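Local coordinates for malonyl CoA-acyl carrier protein transacylase (Burkholderia pseudomallei, PDB 3G87) that probably transfers the malonyl group from malonyl-CoA to the holo acyl carrier protein, releasing CoA, at residues L88-L100 and V237-W251. Numbering follows the deposited sequence.
Sequences LAGHSLGEFNALL and VSEGLAQQIASPVRW
The nucleophile elbow of acyltransferases, a GxSxG turn between a strand and a helix, is the probable identity of G90-H91-S92-L93-G94, and here Q244 and V249 of segment 237-251 meet its central residue, S92. The strain of such a turn is carried by S92 itself, whose phi of 59° and psi of -98° suit the nucleophile position; its OG is hydrogen-bonded to H196 NE2 and R117 NH2, the first consistent with the Ser-His dyad of malonyl transacylases. The bend in the Q244 chain turns its amide toward S92, and NE2 donates to S92 O at 2.9 Å. That donor lies tilted from the carbonyl plane, while E95 N reaches the same oxygen from the opposite face, so two N-H groups grip the elbow's backbone. The side chains of E95 and Q244 come from opposite directions, and the amide lies alongside the CB-to-carboxylate part of E95. E95 OE1 is hydrogen-bonded to Y232 OH and accepts from a water that also donates to G240 O, while OE2 takes N226 N.

Farther along, helices 94-100 and 237-243 run nearly antiparallel, and L241 reaches across to F96 and L99: CD1 sits over a face of the F96 ring, and CD2 lies 3.7 Å from L99 CD1. V237 CG1 extends this apolar seam to L99 CD2.

On the strand side, H91, with CG anti to its N, lays one side of its imidazole against V249 and W251. The indole lies oblique to the imidazole, their planes at 46°, and its CZ3 touches A89 CB at 4.0 Å. N158 holds H91 NE2, and V249 CG1 stands over the imidazole face, 3.8 Å from the ring centroid.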
ATOM      1  N   LEU A  88      -0.654  -6.837 -11.851  1.00 18.21           N
ATOM      2  CA  LEU A  88      -0.039  -6.524 -10.551  1.00 17.97           C
ATOM      3  C   LEU A  88      -0.667  -5.256  -9.906  1.00 17.68           C
ATOM      4  O   LEU A  88      -0.951  -4.260 -10.605  1.00 17.50           O
ATOM      5  CB  LEU A  88       1.490  -6.366 -10.718  1.00 16.61           C
ATOM      6  CG  LEU A  88       2.205  -7.648 -11.136  1.00 17.25           C
ATOM      7  CD1 LEU A  88       3.415  -7.338 -11.981  1.00 17.81           C
ATOM      8  CD2 LEU A  88       2.619  -8.430  -9.904  1.00 17.16           C
ATOM      9  N   ALA A  89      -0.889  -5.313  -8.588  1.00 16.23           N
ATOM     10  CA  ALA A  89      -1.351  -4.150  -7.852  1.00 16.84           C
ATOM     11  C   ALA A  89      -0.816  -4.220  -6.432  1.00 17.29           C
ATOM     12  O   ALA A  89      -0.742  -5.293  -5.861  1.00 18.12           O
ATOM     13  CB  ALA A  89      -2.925  -4.027  -7.866  1.00 14.36           C
ATOM     14  N   GLY A  90      -0.444  -3.068  -5.871  1.00 18.09           N
ATOM     15  CA  GLY A  90      -0.002  -2.992  -4.485  1.00 18.42           C
ATOM     16  C   GLY A  90      -0.555  -1.795  -3.728  1.00 17.96           C
ATOM     17  O   GLY A  90      -0.746  -0.738  -4.305  1.00 18.19           O
ATOM     18  N   HIS A  91      -0.758  -1.956  -2.424  1.00 17.60           N
ATOM     19  CA  HIS A  91      -1.431  -0.939  -1.635  1.00 18.07           C
ATOM     20  C   HIS A  91      -0.449  -0.002  -0.945  1.00 18.13           C
ATOM     21  O   HIS A  91       0.169  -0.332   0.087  1.00 19.14           O
ATOM     22  CB  HIS A  91      -2.386  -1.595  -0.633  1.00 19.32           C
ATOM     23  CG  HIS A  91      -3.431  -0.668  -0.095  1.00 18.50           C
ATOM     24  ND1 HIS A  91      -3.120   0.432   0.683  1.00 16.76           N
ATOM     25  CD2 HIS A  91      -4.779  -0.673  -0.224  1.00 18.65           C
ATOM     26  CE1 HIS A  91      -4.237   1.052   1.024  1.00 17.83           C
ATOM     27  NE2 HIS A  91      -5.258   0.419   0.469  1.00 16.00           N
ATOM     28  N   SER A  92      -0.282   1.163  -1.561  1.00 17.82           N
ATOM     29  CA  SER A  92       0.638   2.206  -1.141  1.00 16.19           C
ATOM     30  C   SER A  92       2.074   1.646  -1.129  1.00 16.77           C
ATOM     31  O   SER A  92       2.678   1.533  -2.195  1.00 16.07           O
ATOM     32  CB  SER A  92       0.146   2.816   0.161  1.00 15.66           C
ATOM     33  OG  SER A  92       1.123   3.687   0.678  1.00 18.04           O
ATOM     34  N   LEU A  93       2.616   1.233   0.006  1.00 15.74           N
ATOM     35  CA  LEU A  93       3.859   0.512   0.029  1.00 15.95           C
ATOM     36  C   LEU A  93       3.909  -0.658  -0.939  1.00 16.64           C
ATOM     37  O   LEU A  93       4.806  -0.769  -1.665  1.00 18.14           O
ATOM     38  CB  LEU A  93       4.276   0.067   1.425  1.00 14.46           C
ATOM     39  CG  LEU A  93       5.615  -0.638   1.614  1.00 15.75           C
ATOM     40  CD1 LEU A  93       5.694  -2.053   1.193  1.00 11.40           C
ATOM     41  CD2 LEU A  93       6.777   0.129   1.132  1.00 13.66           C
ATOM     42  N   GLY A  94       2.917  -1.512  -0.906  1.00 16.70           N
ATOM     43  CA  GLY A  94       2.788  -2.616  -1.809  1.00 16.48           C
ATOM     44  C   GLY A  94       2.926  -2.380  -3.279  1.00 16.22           C
ATOM     45  O   GLY A  94       3.194  -3.253  -3.978  1.00 17.05           O
ATOM     46  N   GLU A  95       2.774  -1.168  -3.713  1.00 16.50           N
ATOM     47  CA  GLU A  95       2.983  -0.807  -5.082  1.00 16.75           C
ATOM     48  C   GLU A  95       4.448  -0.987  -5.513  1.00 17.34           C
ATOM     49  O   GLU A  95       4.727  -1.350  -6.604  1.00 17.80           O
ATOM     50  CB  GLU A  95       2.433   0.591  -5.328  1.00 16.99           C
ATOM     51  CG  GLU A  95       2.577   1.155  -6.671  1.00 19.68           C
ATOM     52  CD  GLU A  95       1.539   2.179  -7.012  1.00 21.30           C
ATOM     53  OE1 GLU A  95       1.864   3.294  -7.319  1.00 21.60           O
ATOM     54  OE2 GLU A  95       0.396   1.876  -7.012  1.00 22.60           O
ATOM     55  N   PHE A  96       5.350  -0.768  -4.586  1.00 16.98           N
ATOM     56  CA  PHE A  96       6.728  -1.022  -4.789  1.00 15.99           C
ATOM     57  C   PHE A  96       7.043  -2.450  -5.088  1.00 16.00           C
ATOM     58  O   PHE A  96       7.808  -2.692  -5.923  1.00 16.13           O
ATOM     59  CB  PHE A  96       7.534  -0.521  -3.630  1.00 16.45           C
ATOM     60  CG  PHE A  96       7.680   0.926  -3.624  1.00 19.19           C
ATOM     61  CD1 PHE A  96       8.699   1.530  -4.276  1.00 17.68           C
ATOM     62  CD2 PHE A  96       6.765   1.704  -2.996  1.00 20.69           C
ATOM     63  CE1 PHE A  96       8.782   2.842  -4.277  1.00 20.33           C
ATOM     64  CE2 PHE A  96       6.878   2.994  -3.005  1.00 23.24           C
ATOM     65  CZ  PHE A  96       7.879   3.578  -3.643  1.00 20.28           C
ATOM     66  N   ASN A  97       6.398  -3.383  -4.421  1.00 16.05           N
ATOM     67  CA  ASN A  97       6.518  -4.796  -4.775  1.00 16.04           C
ATOM     68  C   ASN A  97       5.856  -5.188  -6.100  1.00 15.21           C
ATOM     69  O   ASN A  97       6.310  -6.151  -6.717  1.00 16.91           O
ATOM     70  CB  ASN A  97       5.949  -5.671  -3.683  1.00 16.02           C
ATOM     71  CG  ASN A  97       6.698  -5.533  -2.411  1.00 18.10           C
ATOM     72  OD1 ASN A  97       6.239  -4.836  -1.478  1.00 14.67           O
ATOM     73  ND2 ASN A  97       7.854  -6.216  -2.327  1.00 17.57           N
ATOM     74  N   ALA A  98       4.769  -4.520  -6.490  1.00 13.84           N
ATOM     75  CA  ALA A  98       4.143  -4.681  -7.850  1.00 12.53           C
ATOM     76  C   ALA A  98       5.125  -4.250  -8.936  1.00 12.69           C
ATOM     77  O   ALA A  98       5.326  -4.964  -9.917  1.00 13.02           O
ATOM     78  CB  ALA A  98       2.842  -3.832  -7.976  1.00  9.23           C
ATOM     79  N   LEU A  99       5.698  -3.049  -8.781  1.00 12.89           N
ATOM     80  CA  LEU A  99       6.709  -2.539  -9.707  1.00 13.76           C
ATOM     81  C   LEU A  99       7.928  -3.471  -9.747  1.00 15.22           C
ATOM     82  O   LEU A  99       8.467  -3.734 -10.847  1.00 16.81           O
ATOM     83  CB  LEU A  99       7.122  -1.102  -9.356  1.00 13.43           C
ATOM     84  CG  LEU A  99       6.036  -0.014  -9.466  1.00 14.28           C
ATOM     85  CD1 LEU A  99       6.506   1.356  -8.892  1.00 12.85           C
ATOM     86  CD2 LEU A  99       5.563   0.105 -10.954  1.00 12.63           C
ATOM     87  N   LEU A 100       8.311  -4.033  -8.582  1.00 14.34           N
ATOM     88  CA  LEU A 100       9.403  -5.008  -8.540  1.00 14.11           C
ATOM     89  C   LEU A 100       9.093  -6.245  -9.411  1.00 14.88           C
ATOM     90  O   LEU A 100       9.893  -6.623 -10.261  1.00 14.83           O
ATOM     91  CB  LEU A 100       9.683  -5.436  -7.101  1.00 12.54           C
ATOM     92  CG  LEU A 100      10.725  -6.538  -6.966  1.00 13.53           C
ATOM     93  CD1 LEU A 100      12.101  -6.113  -7.490  1.00 16.24           C
ATOM     94  CD2 LEU A 100      10.829  -7.028  -5.469  1.00 14.74           C
ATOM     95  N   VAL A 237       6.448   5.962 -14.961  1.00 35.87           N
ATOM     96  CA  VAL A 237       6.638   5.205 -13.744  1.00 34.71           C
ATOM     97  C   VAL A 237       7.057   6.070 -12.583  1.00 35.47           C
ATOM     98  O   VAL A 237       6.429   6.075 -11.594  1.00 35.89           O
ATOM     99  CB  VAL A 237       7.587   4.029 -13.946  1.00 34.05           C
ATOM    100  CG1 VAL A 237       7.588   3.138 -12.792  1.00 31.54           C
ATOM    101  CG2 VAL A 237       7.242   3.300 -15.194  1.00 32.04           C
ATOM    102  N   SER A 238       8.129   6.813 -12.712  1.00 36.50           N
ATOM    103  CA  SER A 238       8.510   7.686 -11.642  1.00 37.14           C
ATOM    104  C   SER A 238       7.477   8.717 -11.409  1.00 36.98           C
ATOM    105  O   SER A 238       7.212   9.070 -10.315  1.00 36.25           O
ATOM    106  CB  SER A 238       9.835   8.344 -11.925  1.00 37.40           C
ATOM    107  OG  SER A 238      10.714   7.368 -12.298  1.00 39.18           O
ATOM    108  N   GLU A 239       6.867   9.217 -12.447  1.00 38.03           N
ATOM    109  CA  GLU A 239       5.764  10.128 -12.247  1.00 39.99           C
ATOM    110  C   GLU A 239       4.679   9.508 -11.346  1.00 39.78           C
ATOM    111  O   GLU A 239       4.298  10.085 -10.348  1.00 40.57           O
ATOM    112  CB  GLU A 239       5.200  10.571 -13.592  1.00 40.86           C
ATOM    113  CG  GLU A 239       4.141  11.624 -13.525  1.00 46.47           C
ATOM    114  CD  GLU A 239       3.327  11.768 -14.807  1.00 52.99           C
ATOM    115  OE1 GLU A 239       2.136  11.393 -14.851  1.00 52.84           O
ATOM    116  OE2 GLU A 239       3.880  12.273 -15.778  1.00 55.44           O
ATOM    117  N   GLY A 240       4.222   8.311 -11.677  1.00 38.85           N
ATOM    118  CA  GLY A 240       3.149   7.669 -10.960  1.00 37.72           C
ATOM    119  C   GLY A 240       3.499   7.366  -9.558  1.00 37.66           C
ATOM    120  O   GLY A 240       2.711   7.441  -8.662  1.00 37.95           O
ATOM    121  N   LEU A 241       4.752   7.054  -9.377  1.00 36.70           N
ATOM    122  CA  LEU A 241       5.246   6.599  -8.126  1.00 35.55           C
ATOM    123  C   LEU A 241       5.284   7.735  -7.175  1.00 35.60           C
ATOM    124  O   LEU A 241       4.980   7.592  -6.048  1.00 35.35           O
ATOM    125  CB  LEU A 241       6.619   6.010  -8.334  1.00 34.25           C
ATOM    126  CG  LEU A 241       7.090   5.101  -7.228  1.00 33.80           C
ATOM    127  CD1 LEU A 241       5.969   4.290  -6.708  1.00 26.14           C
ATOM    128  CD2 LEU A 241       8.268   4.291  -7.541  1.00 31.64           C
ATOM    129  N   ALA A 242       5.677   8.890  -7.670  1.00 36.63           N
ATOM    130  CA  ALA A 242       5.838  10.062  -6.838  1.00 37.07           C
ATOM    131  C   ALA A 242       4.499  10.660  -6.493  1.00 37.21           C
ATOM    132  O   ALA A 242       4.220  10.956  -5.385  1.00 38.65           O
ATOM    133  CB  ALA A 242       6.632  11.016  -7.500  1.00 37.06           C
ATOM    134  N   GLN A 243       3.656  10.849  -7.459  1.00 36.09           N
ATOM    135  CA  GLN A 243       2.351  11.367  -7.196  1.00 35.16           C
ATOM    136  C   GLN A 243       1.564  10.543  -6.175  1.00 32.74           C
ATOM    137  O   GLN A 243       0.767  11.057  -5.462  1.00 32.34           O
ATOM    138  CB  GLN A 243       1.636  11.525  -8.519  1.00 35.68           C
ATOM    139  CG  GLN A 243       0.907  12.813  -8.665  1.00 41.51           C
ATOM    140  CD  GLN A 243       1.748  14.055  -8.597  1.00 47.37           C
ATOM    141  OE1 GLN A 243       2.820  14.148  -9.183  1.00 50.54           O
ATOM    142  NE2 GLN A 243       1.234  15.049  -7.920  1.00 47.52           N
ATOM    143  N   GLN A 244       1.860   9.264  -6.108  1.00 30.80           N
ATOM    144  CA  GLN A 244       1.221   8.324  -5.198  1.00 29.45           C
ATOM    145  C   GLN A 244       1.126   8.808  -3.744  1.00 28.43           C
ATOM    146  O   GLN A 244       0.131   8.673  -3.123  1.00 27.31           O
ATOM    147  CB  GLN A 244       1.957   6.979  -5.300  1.00 29.10           C
ATOM    148  CG  GLN A 244       1.222   5.774  -4.891  1.00 29.87           C
ATOM    149  CD  GLN A 244       1.941   4.992  -3.830  1.00 30.12           C
ATOM    150  OE1 GLN A 244       2.426   5.536  -2.910  1.00 31.51           O
ATOM    151  NE2 GLN A 244       2.003   3.731  -3.977  1.00 30.57           N
ATOM    152  N   ILE A 245       2.200   9.405  -3.253  1.00 26.18           N
ATOM    153  CA  ILE A 245       2.369   9.827  -1.885  1.00 24.06           C
ATOM    154  C   ILE A 245       1.386  10.859  -1.355  1.00 23.61           C
ATOM    155  O   ILE A 245       0.975  10.772  -0.250  1.00 21.97           O
ATOM    156  CB  ILE A 245       3.837  10.306  -1.660  1.00 23.83           C
ATOM    157  CG1 ILE A 245       4.760   9.149  -1.432  1.00 23.28           C
ATOM    158  CG2 ILE A 245       3.949  11.254  -0.546  1.00 21.51           C
ATOM    159  CD1 ILE A 245       6.111   9.416  -1.821  1.00 26.49           C
ATOM    160  N   ALA A 246       1.036  11.842  -2.154  1.00 23.58           N
ATOM    161  CA  ALA A 246       0.109  12.848  -1.717  1.00 23.84           C
ATOM    162  C   ALA A 246      -1.329  12.694  -2.234  1.00 24.23           C
ATOM    163  O   ALA A 246      -2.148  13.528  -2.004  1.00 23.88           O
ATOM    164  CB  ALA A 246       0.643  14.210  -2.010  1.00 23.82           C
ATOM    165  N   SER A 247      -1.596  11.589  -2.904  1.00 23.82           N
ATOM    166  CA  SER A 247      -2.851  11.329  -3.554  1.00 22.91           C
ATOM    167  C   SER A 247      -3.598  10.225  -2.846  1.00 22.00           C
ATOM    168  O   SER A 247      -3.002   9.422  -2.252  1.00 22.61           O
ATOM    169  CB  SER A 247      -2.584  10.921  -4.979  1.00 23.61           C
ATOM    170  OG  SER A 247      -2.388  12.026  -5.777  1.00 26.87           O
ATOM    171  N   PRO A 248      -4.909  10.167  -2.932  1.00 20.48           N
ATOM    172  CA  PRO A 248      -5.596   8.998  -2.329  1.00 18.82           C
ATOM    173  C   PRO A 248      -5.315   7.682  -3.039  1.00 17.53           C
ATOM    174  O   PRO A 248      -5.043   7.631  -4.244  1.00 19.14           O
ATOM    175  CB  PRO A 248      -7.096   9.358  -2.385  1.00 18.01           C
ATOM    176  CG  PRO A 248      -7.186  10.601  -3.197  1.00 20.30           C
ATOM    177  CD  PRO A 248      -5.831  11.255  -3.316  1.00 19.84           C
ATOM    178  N   VAL A 249      -5.356   6.625  -2.283  1.00 16.36           N
ATOM    179  CA  VAL A 249      -5.061   5.319  -2.808  1.00 16.78           C
ATOM    180  C   VAL A 249      -6.372   4.807  -3.332  1.00 17.57           C
ATOM    181  O   VAL A 249      -7.363   4.654  -2.569  1.00 18.25           O
ATOM    182  CB  VAL A 249      -4.561   4.379  -1.712  1.00 15.88           C
ATOM    183  CG1 VAL A 249      -4.546   2.932  -2.201  1.00 19.39           C
ATOM    184  CG2 VAL A 249      -3.176   4.798  -1.232  1.00 15.07           C
ATOM    185  N   ARG A 250      -6.412   4.511  -4.618  1.00 17.50           N
ATOM    186  CA  ARG A 250      -7.720   4.148  -5.189  1.00 17.51           C
ATOM    187  C   ARG A 250      -7.804   2.666  -5.373  1.00 16.89           C
ATOM    188  O   ARG A 250      -7.914   2.158  -6.497  1.00 17.15           O
ATOM    189  CB  ARG A 250      -7.973   4.915  -6.470  1.00 17.47           C
ATOM    190  CG  ARG A 250      -8.385   6.393  -6.161  1.00 20.62           C
ATOM    191  CD  ARG A 250      -8.206   7.297  -7.417  1.00 24.91           C
ATOM    192  NE  ARG A 250      -9.240   7.088  -8.414  1.00 24.15           N
ATOM    193  CZ  ARG A 250      -9.189   7.579  -9.653  1.00 27.88           C
ATOM    194  NH1 ARG A 250      -8.132   8.259 -10.054  1.00 24.35           N
ATOM    195  NH2 ARG A 250     -10.185   7.352 -10.509  1.00 26.54           N
ATOM    196  N   TRP A 251      -7.811   1.974  -4.258  1.00 16.82           N
ATOM    197  CA  TRP A 251      -7.859   0.555  -4.195  1.00 16.58           C
ATOM    198  C   TRP A 251      -9.077  -0.129  -4.805  1.00 17.87           C
ATOM    199  O   TRP A 251      -8.917  -1.014  -5.606  1.00 19.17           O
ATOM    200  CB  TRP A 251      -7.567   0.054  -2.804  1.00 15.60           C
ATOM    201  CG  TRP A 251      -7.375  -1.361  -2.808  1.00 15.34           C
ATOM    202  CD1 TRP A 251      -8.242  -2.290  -2.384  1.00  9.74           C
ATOM    203  CD2 TRP A 251      -6.280  -2.060  -3.349  1.00 13.40           C
ATOM    204  NE1 TRP A 251      -7.764  -3.497  -2.585  1.00 14.57           N
ATOM    205  CE2 TRP A 251      -6.551  -3.403  -3.183  1.00 14.50           C
ATOM    206  CE3 TRP A 251      -5.075  -1.678  -3.930  1.00 13.88           C
ATOM    207  CZ2 TRP A 251      -5.676  -4.373  -3.569  1.00 15.52           C
ATOM    208  CZ3 TRP A 251      -4.222  -2.622  -4.319  1.00 15.88           C
ATOM    209  CH2 TRP A 251      -4.515  -3.968  -4.145  1.00 14.61           C
TER
HETATM  210  O   HOH W   1       0.579   5.393  -8.510  1.00 25.39           O